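Local coordinates for protein WlaRA, TDP-fucose-3,4-ketoisomerase (Campylobacter jejuni subsp. jejuni 81116, PDB 5TPV) that belongs to the cupin superfamily of beta-barrel proteins, in the WxcM-like family, and binds thymidine-5'-diphosphate between its two subunits, at residues L6-I11 against N19-D24. Sequence-based numbering, arbitrary orientation.
With TYD (thymidine-5'-diphosphate), chain D.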
loop_
_atom_site.group_PDB
_atom_site.type_symbol
_atom_site.label_atom_id
_atom_site.label_comp_id
_atom_site.label_asym_id
_atom_site.label_seq_id
_atom_site.Cartn_x
_atom_site.Cartn_y
_atom_site.Cartn_z
ATOM N N LEU B 6 -1.753 16.042 0.513
ATOM C CA LEU B 6 -1.695 15.664 1.917
ATOM C C LEU B 6 -0.293 15.659 2.472
ATOM O O LEU B 6 0.685 15.420 1.771
ATOM C CB LEU B 6 -2.355 14.319 2.146
ATOM C CG LEU B 6 -3.796 14.347 1.660
ATOM C CD1 LEU B 6 -4.320 12.944 1.716
ATOM C CD2 LEU B 6 -4.731 15.279 2.431
ATOM N N LYS B 7 -0.194 16.086 3.722
ATOM C CA LYS B 7 0.998 15.899 4.541
ATOM C C LYS B 7 0.636 14.793 5.535
ATOM O O LYS B 7 -0.294 14.957 6.326
ATOM C CB LYS B 7 1.349 17.186 5.276
ATOM C CG LYS B 7 2.523 17.016 6.248
ATOM C CD LYS B 7 3.858 16.978 5.516
ATOM C CE LYS B 7 4.984 16.533 6.431
ATOM N NZ LYS B 7 6.308 16.996 5.919
ATOM N N PHE B 8 1.342 13.663 5.489
ATOM C CA PHE B 8 0.997 12.521 6.338
ATOM C C PHE B 8 1.457 12.688 7.782
ATOM O O PHE B 8 2.491 13.296 8.065
ATOM C CB PHE B 8 1.558 11.239 5.729
ATOM C CG PHE B 8 0.976 10.903 4.368
ATOM C CD1 PHE B 8 -0.368 11.116 4.076
ATOM C CD2 PHE B 8 1.787 10.347 3.379
ATOM C CE1 PHE B 8 -0.894 10.796 2.818
ATOM C CE2 PHE B 8 1.272 10.029 2.137
ATOM C CZ PHE B 8 -0.049 10.232 1.863
ATOM N N LYS B 9 0.643 12.224 8.709
ATOM C CA LYS B 9 1.091 12.083 10.086
ATOM C C LYS B 9 1.886 10.764 10.162
ATOM O O LYS B 9 1.331 9.705 9.835
ATOM C CB LYS B 9 -0.087 12.079 11.073
ATOM C CG LYS B 9 0.303 11.779 12.534
ATOM C CD LYS B 9 -0.042 12.866 13.569
ATOM C CE LYS B 9 1.091 13.218 14.544
ATOM N NZ LYS B 9 1.925 12.048 14.957
ATOM N N THR B 10 3.154 10.867 10.573
ATOM C CA THR B 10 4.057 9.725 10.783
ATOM C C THR B 10 4.208 9.346 12.251
ATOM O O THR B 10 4.187 10.222 13.138
ATOM C CB THR B 10 5.430 9.989 10.171
ATOM O OG1 THR B 10 6.108 11.022 10.894
ATOM C CG2 THR B 10 5.316 10.403 8.716
ATOM N N ILE B 11 4.352 8.048 12.508
ATOM C CA ILE B 11 4.680 7.534 13.835
ATOM C C ILE B 11 6.160 7.149 13.956
ATOM O O ILE B 11 6.638 6.122 13.419
ATOM C CB ILE B 11 3.774 6.362 14.222
ATOM C CG1 ILE B 11 2.307 6.775 14.149
ATOM C CG2 ILE B 11 4.037 5.936 15.665
ATOM C CD1 ILE B 11 1.328 5.622 14.128
ATOM N N ASN B 19 4.154 4.868 8.533
ATOM C CA ASN B 19 3.034 5.645 7.937
ATOM C C ASN B 19 1.834 4.770 7.789
ATOM O O ASN B 19 1.881 3.803 7.014
ATOM C CB ASN B 19 3.283 6.141 6.505
ATOM C CG ASN B 19 4.228 7.311 6.423
ATOM O OD1 ASN B 19 5.027 7.530 7.324
ATOM N ND2 ASN B 19 4.234 7.998 5.287
ATOM N N VAL B 20 0.747 5.133 8.457
ATOM C CA VAL B 20 -0.464 4.306 8.396
ATOM C C VAL B 20 -1.526 4.918 7.486
ATOM O O VAL B 20 -1.732 6.140 7.486
ATOM C CB VAL B 20 -1.062 4.078 9.818
ATOM C CG1 VAL B 20 -2.260 3.169 9.778
ATOM C CG2 VAL B 20 -0.042 3.422 10.748
ATOM N N HIS B 21 -2.222 4.073 6.735
ATOM C CA HIS B 21 -3.325 4.539 5.899
ATOM C C HIS B 21 -4.512 3.621 6.044
ATOM O O HIS B 21 -4.477 2.401 5.778
ATOM C CB HIS B 21 -2.950 4.640 4.419
ATOM C CG HIS B 21 -1.776 5.506 4.161
ATOM N ND1 HIS B 21 -1.880 6.856 3.932
ATOM C CD2 HIS B 21 -0.460 5.215 4.083
ATOM C CE1 HIS B 21 -0.681 7.372 3.775
ATOM N NE2 HIS B 21 0.200 6.392 3.831
ATOM N N GLN B 22 -5.616 4.245 6.448
ATOM C CA GLN B 22 -6.933 3.619 6.473
ATOM C C GLN B 22 -8.000 4.735 6.494
ATOM O O GLN B 22 -7.655 5.907 6.636
ATOM C CB GLN B 22 -7.101 2.758 7.712
ATOM C CG GLN B 22 -7.031 3.554 9.004
ATOM C CD GLN B 22 -7.325 2.693 10.230
ATOM O OE1 GLN B 22 -6.816 1.574 10.375
ATOM N NE2 GLN B 22 -8.143 3.217 11.126
ATOM N N LYS B 23 -9.265 4.378 6.355
ATOM C CA LYS B 23 -10.343 5.384 6.501
ATOM C C LYS B 23 -10.057 6.301 7.713
ATOM O O LYS B 23 -9.830 5.835 8.827
ATOM C CB LYS B 23 -11.643 4.646 6.662
ATOM C CG LYS B 23 -12.885 5.523 6.755
ATOM C CD LYS B 23 -13.189 6.323 5.501
ATOM C CE LYS B 23 -14.212 7.403 5.842
ATOM N NZ LYS B 23 -15.404 7.242 4.975
ATOM N N ASP B 24 -9.874 7.574 7.417
ATOM C CA ASP B 24 -9.709 8.673 8.360
ATOM C C ASP B 24 -8.388 8.739 9.079
ATOM O O ASP B 24 -8.206 9.563 9.987
ATOM C CB ASP B 24 -10.930 8.863 9.282
ATOM C CG ASP B 24 -12.163 9.382 8.494
ATOM O OD1 ASP B 24 -12.050 10.294 7.635
ATOM O OD2 ASP B 24 -13.251 8.805 8.642
HETATM P PA TYD D . 3.100 -1.580 16.782
HETATM O O1A TYD D . 2.343 -2.534 15.889
HETATM O O2A TYD D . 2.923 -1.650 18.280
HETATM O O3A TYD D . 4.669 -1.719 16.452
HETATM P PB TYD D . 5.166 -2.591 15.193
HETATM O O1B TYD D . 4.430 -3.901 15.344
HETATM O O2B TYD D . 6.661 -2.689 15.385
HETATM O O3B TYD D . 4.743 -1.775 13.995
HETATM O "O5'" TYD D . 2.772 -0.078 16.305
HETATM C "C5'" TYD D . 3.722 0.967 16.499
HETATM C "C4'" TYD D . 3.026 2.184 17.095
HETATM O "O4'" TYD D . 2.335 2.897 16.065
HETATM C "C3'" TYD D . 2.003 1.775 18.144
HETATM O "O3'" TYD D . 2.336 2.360 19.406
HETATM C "C2'" TYD D . 0.664 2.301 17.664
HETATM C "C1'" TYD D . 0.936 3.005 16.343
HETATM N N1 TYD D . 0.169 2.364 15.273
HETATM C C2 TYD D . -1.046 2.944 14.842
HETATM O O2 TYD D . -1.446 3.998 15.381
HETATM N N3 TYD D . -1.776 2.388 13.866
HETATM C C4 TYD D . -1.373 1.262 13.271
HETATM O O4 TYD D . -2.057 0.746 12.361
HETATM C C5 TYD D . -0.102 0.631 13.705
HETATM C C5M TYD D . 0.386 -0.639 13.059
HETATM C C6 TYD D . 0.627 1.236 14.719
HETATM O O HOH W 1 1.185 7.304 10.426
#
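Phe-8 and His-21 meet in a T-shaped stack where the beta hairpin of strands 3-13 and 16-21 in this cupin fold opens out. CE1 of His-21 points over the centre of the phenyl face, 3.5 Å from Phe-8 CZ, with the ring planes 81° apart. The CB of Phe-8 already points toward strand 16-21; CG anti to the carbonyl carbon (chi1 -63°) then sets the ring beneath CE1. Both imidazole nitrogens are hydrogen-bonded, ND1 with Asn-26 O and NE2 with Tyr-36 OH of the second subunit. These bonds flank CE1 and would hold that edge toward Phe-8.

The Asn-19 amide crosses the phenyl ring steeply, its ND2 3.9 Å from Phe-8 CD2. Its OD1 packs against Thr-10 CG2 at 3.2 Å and is hydrogen-bonded to Tyr-38 OH of the second subunit. Residues 19-21 also pair with a strand of that subunit, so the sheet crosses the interface.

Ile-11 and Val-20 form the apolar, ligand-facing side, with Ile-11 CD1 4.3 Å from Val-20 CG2. Ile-11 CD1 approaches thymidine-5'-diphosphate O2 at 3.4 Å, and Val-20 CG1 its O4 at 3.5 Å.

One water bridges the backbones. The water donates to Lys-9 O at a short 2.5 Å and accepts from Val-20 N at 3.0 Å.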